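PDB 2GMY: hypothetical protein Atu0492, which is of unknown function but, as a member of the AhpD-like carboxymuconolactone decarboxylase family, may serve in antioxidant defence. Local coordinates for residues Val74-Pro79 and Trp91-Thr96. Residues are numbered along the deposited sequence; the frame is centred on the assembly and turned at random.
Sequences VWRESP and WVDAVT
W75 and D93 meet through one short bond: indole NE1 of W75 to carboxylate OD2 of D93, 2.8 Å, with an N-H...O angle of 154°. D93 reaches out from helix 83-96, its CB heading for the 3-10 turn at 75-77. D93 CG, set beside the backbone N (chi1 -73°), comes to 3.6 Å from W75 NE1, and there the carboxylate forks. OD1 goes to R41 of helix 32-45 in a salt bridge. OD2 accepts the indole N-H on its syn side, though W75 NE1 stands 34° out of the carboxylate plane, while OD2 itself lies almost exactly in the plane of the indole. The same oxygen accepts a second hydrogen bond, from water 1, whose O is 2.5 Å from D93 OD2. Both carboxylate oxygens are engaged, and the two arginines, R41 and R76, would probably favour the ionised acid. Water 1 in turn accepts from R76 NH2 at 2.7 Å, bridging two opposite charges whose nearest atoms, R76 NH2 and D93 OD2, are 4.1 Å apart. R76 runs extended from CG to NE, laying its guanidinium against the indole with W75 CZ2 3.5 Å above its plane. R86, earlier on helix 83-96, bonds the carbonyls of W75 and R76. In this all-helical AhpD-like fold, the buried aspartate thus ties the loop after helix 66-70 to helices 83-96 and 32-45.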
ATOM      1  N   VAL A  74       5.858  16.291   7.990  1.00 11.96           N
ATOM      2  CA  VAL A  74       4.452  16.554   7.667  1.00 12.36           C
ATOM      3  C   VAL A  74       4.332  17.820   6.806  1.00 12.37           C
ATOM      4  O   VAL A  74       3.379  18.588   6.904  1.00 12.74           O
ATOM      5  CB  VAL A  74       3.581  16.653   8.969  1.00 11.62           C
ATOM      6  CG1 VAL A  74       3.524  15.305   9.691  1.00 13.42           C
ATOM      7  CG2 VAL A  74       4.111  17.735   9.912  1.00 13.46           C
ATOM      8  N   TRP A  75       5.300  18.000   5.912  1.00 11.50           N
ATOM      9  CA  TRP A  75       5.447  19.273   5.216  1.00 11.59           C
ATOM     10  C   TRP A  75       4.264  19.694   4.376  1.00 12.50           C
ATOM     11  O   TRP A  75       4.057  20.891   4.178  1.00 12.42           O
ATOM     12  CB  TRP A  75       6.708  19.245   4.342  1.00 11.82           C
ATOM     13  CG  TRP A  75       6.582  18.322   3.180  1.00 11.04           C
ATOM     14  CD1 TRP A  75       6.906  16.993   3.141  1.00 11.93           C
ATOM     15  CD2 TRP A  75       6.090  18.662   1.885  1.00 11.95           C
ATOM     16  NE1 TRP A  75       6.654  16.482   1.874  1.00 12.10           N
ATOM     17  CE2 TRP A  75       6.147  17.484   1.090  1.00 11.49           C
ATOM     18  CE3 TRP A  75       5.609  19.846   1.311  1.00 12.43           C
ATOM     19  CZ2 TRP A  75       5.736  17.460  -0.239  1.00 12.20           C
ATOM     20  CZ3 TRP A  75       5.201  19.823  -0.010  1.00 12.39           C
ATOM     21  CH2 TRP A  75       5.271  18.643  -0.778  1.00 11.53           C
ATOM     22  N   ARG A  76       3.503  18.726   3.841  1.00 12.73           N
ATOM     23  CA  ARG A  76       2.460  19.084   2.886  1.00 14.09           C
ATOM     24  C   ARG A  76       1.438  20.012   3.516  1.00 14.64           C
ATOM     25  O   ARG A  76       0.899  20.873   2.841  1.00 15.12           O
ATOM     26  CB  ARG A  76       1.756  17.854   2.320  1.00 14.93           C
ATOM     27  CG  ARG A  76       2.610  17.059   1.387  1.00 18.70           C
ATOM     28  CD  ARG A  76       1.772  16.204   0.436  1.00 22.72           C
ATOM     29  NE  ARG A  76       2.659  15.438  -0.435  1.00 26.95           N
ATOM     30  CZ  ARG A  76       3.006  15.794  -1.668  1.00 27.17           C
ATOM     31  NH1 ARG A  76       2.521  16.900  -2.227  1.00 27.44           N
ATOM     32  NH2 ARG A  76       3.829  15.015  -2.352  1.00 29.13           N
ATOM     33  N   GLU A  77       1.195  19.842   4.816  1.00 14.78           N
ATOM     34  CA  GLU A  77       0.199  20.662   5.511  1.00 16.17           C
ATOM     35  C   GLU A  77       0.757  21.859   6.292  1.00 15.81           C
ATOM     36  O   GLU A  77       0.009  22.532   7.023  1.00 15.93           O
ATOM     37  CB  GLU A  77      -0.676  19.777   6.422  1.00 16.01           C
ATOM     38  CG  GLU A  77      -1.729  18.966   5.665  1.00 20.25           C
ATOM     39  CD  GLU A  77      -2.588  19.838   4.761  1.00 24.49           C
ATOM     40  OE1 GLU A  77      -2.910  20.987   5.159  1.00 28.88           O
ATOM     41  OE2 GLU A  77      -2.917  19.391   3.647  1.00 27.98           O
ATOM     42  N   SER A  78       2.051  22.143   6.132  1.00 15.28           N
ATOM     43  CA  SER A  78       2.707  23.205   6.903  1.00 15.80           C
ATOM     44  C   SER A  78       2.961  24.460   6.076  1.00 16.29           C
ATOM     45  O   SER A  78       3.579  24.384   5.000  1.00 16.34           O
ATOM     46  CB  SER A  78       4.033  22.717   7.474  1.00 15.80           C
ATOM     47  OG  SER A  78       4.665  23.776   8.164  1.00 16.41           O
ATOM     48  N   PRO A  79       2.474  25.619   6.560  1.00 15.82           N
ATOM     49  CA  PRO A  79       2.803  26.869   5.877  1.00 15.98           C
ATOM     50  C   PRO A  79       4.236  27.378   6.060  1.00 16.23           C
ATOM     51  O   PRO A  79       4.567  28.428   5.510  1.00 16.83           O
ATOM     52  CB  PRO A  79       1.772  27.859   6.460  1.00 16.03           C
ATOM     53  CG  PRO A  79       1.472  27.317   7.829  1.00 16.05           C
ATOM     54  CD  PRO A  79       1.504  25.825   7.657  1.00 16.48           C
ATOM     55  N   TRP A  91       9.431  16.649  -5.046  1.00 10.64           N
ATOM     56  CA  TRP A  91      10.339  15.834  -5.844  1.00 10.61           C
ATOM     57  C   TRP A  91      11.121  14.871  -4.962  1.00  9.91           C
ATOM     58  O   TRP A  91      11.305  13.693  -5.319  1.00 10.57           O
ATOM     59  CB  TRP A  91      11.290  16.733  -6.617  1.00 10.41           C
ATOM     60  CG  TRP A  91      12.123  16.048  -7.653  1.00  9.90           C
ATOM     61  CD1 TRP A  91      13.494  15.980  -7.686  1.00 11.18           C
ATOM     62  CD2 TRP A  91      11.666  15.363  -8.832  1.00 10.83           C
ATOM     63  NE1 TRP A  91      13.915  15.307  -8.806  1.00 11.35           N
ATOM     64  CE2 TRP A  91      12.818  14.912  -9.526  1.00 10.53           C
ATOM     65  CE3 TRP A  91      10.405  15.089  -9.368  1.00 10.09           C
ATOM     66  CZ2 TRP A  91      12.740  14.194 -10.729  1.00 11.20           C
ATOM     67  CZ3 TRP A  91      10.328  14.377 -10.579  1.00 10.29           C
ATOM     68  CH2 TRP A  91      11.494  13.948 -11.239  1.00 11.16           C
ATOM     69  N   VAL A  92      11.592  15.357  -3.815  1.00  9.54           N
ATOM     70  CA  VAL A  92      12.234  14.446  -2.864  1.00  9.90           C
ATOM     71  C   VAL A  92      11.313  13.265  -2.539  1.00  9.92           C
ATOM     72  O   VAL A  92      11.739  12.105  -2.570  1.00  9.95           O
ATOM     73  CB  VAL A  92      12.676  15.175  -1.586  1.00 10.49           C
ATOM     74  CG1 VAL A  92      13.171  14.185  -0.529  1.00 10.34           C
ATOM     75  CG2 VAL A  92      13.761  16.184  -1.919  1.00 11.63           C
ATOM     76  N   ASP A  93      10.053  13.564  -2.235  1.00 10.05           N
ATOM     77  CA  ASP A  93       9.084  12.513  -1.936  1.00 10.52           C
ATOM     78  C   ASP A  93       8.891  11.555  -3.125  1.00 10.70           C
ATOM     79  O   ASP A  93       8.989  10.327  -2.960  1.00 11.36           O
ATOM     80  CB  ASP A  93       7.749  13.147  -1.547  1.00 11.09           C
ATOM     81  CG  ASP A  93       7.782  13.768  -0.160  1.00 13.09           C
ATOM     82  OD1 ASP A  93       8.882  13.961   0.397  1.00 14.07           O
ATOM     83  OD2 ASP A  93       6.688  14.061   0.372  1.00 16.77           O
ATOM     84  N   ALA A  94       8.640  12.109  -4.311  1.00 10.79           N
ATOM     85  CA  ALA A  94       8.326  11.282  -5.489  1.00 10.92           C
ATOM     86  C   ALA A  94       9.485  10.362  -5.863  1.00 11.09           C
ATOM     87  O   ALA A  94       9.293   9.184  -6.206  1.00 12.18           O
ATOM     88  CB  ALA A  94       7.935  12.170  -6.687  1.00 11.64           C
ATOM     89  N   VAL A  95      10.701  10.907  -5.767  1.00 10.80           N
ATOM     90  CA  VAL A  95      11.905  10.189  -6.191  1.00 10.79           C
ATOM     91  C   VAL A  95      12.356   9.215  -5.110  1.00 10.40           C
ATOM     92  O   VAL A  95      12.821   8.120  -5.401  1.00 10.55           O
ATOM     93  CB  VAL A  95      13.024  11.172  -6.594  1.00 10.70           C
ATOM     94  CG1 VAL A  95      14.317  10.442  -6.938  1.00 12.22           C
ATOM     95  CG2 VAL A  95      12.578  11.984  -7.799  1.00 12.14           C
ATOM     96  N   THR A  96      12.214   9.602  -3.845  1.00 10.50           N
ATOM     97  CA  THR A  96      12.536   8.660  -2.765  1.00 11.18           C
ATOM     98  C   THR A  96      11.632   7.418  -2.850  1.00 11.83           C
ATOM     99  O   THR A  96      12.070   6.303  -2.602  1.00 11.70           O
ATOM    100  CB  THR A  96      12.462   9.349  -1.394  1.00 11.61           C
ATOM    101  OG1 THR A  96      13.506  10.330  -1.323  1.00 12.30           O
ATOM    102  CG2 THR A  96      12.649   8.360  -0.267  1.00 12.57           C
TER
HETATM  103  O   HOH W   1       4.440  13.254  -0.420  1.00 38.46           O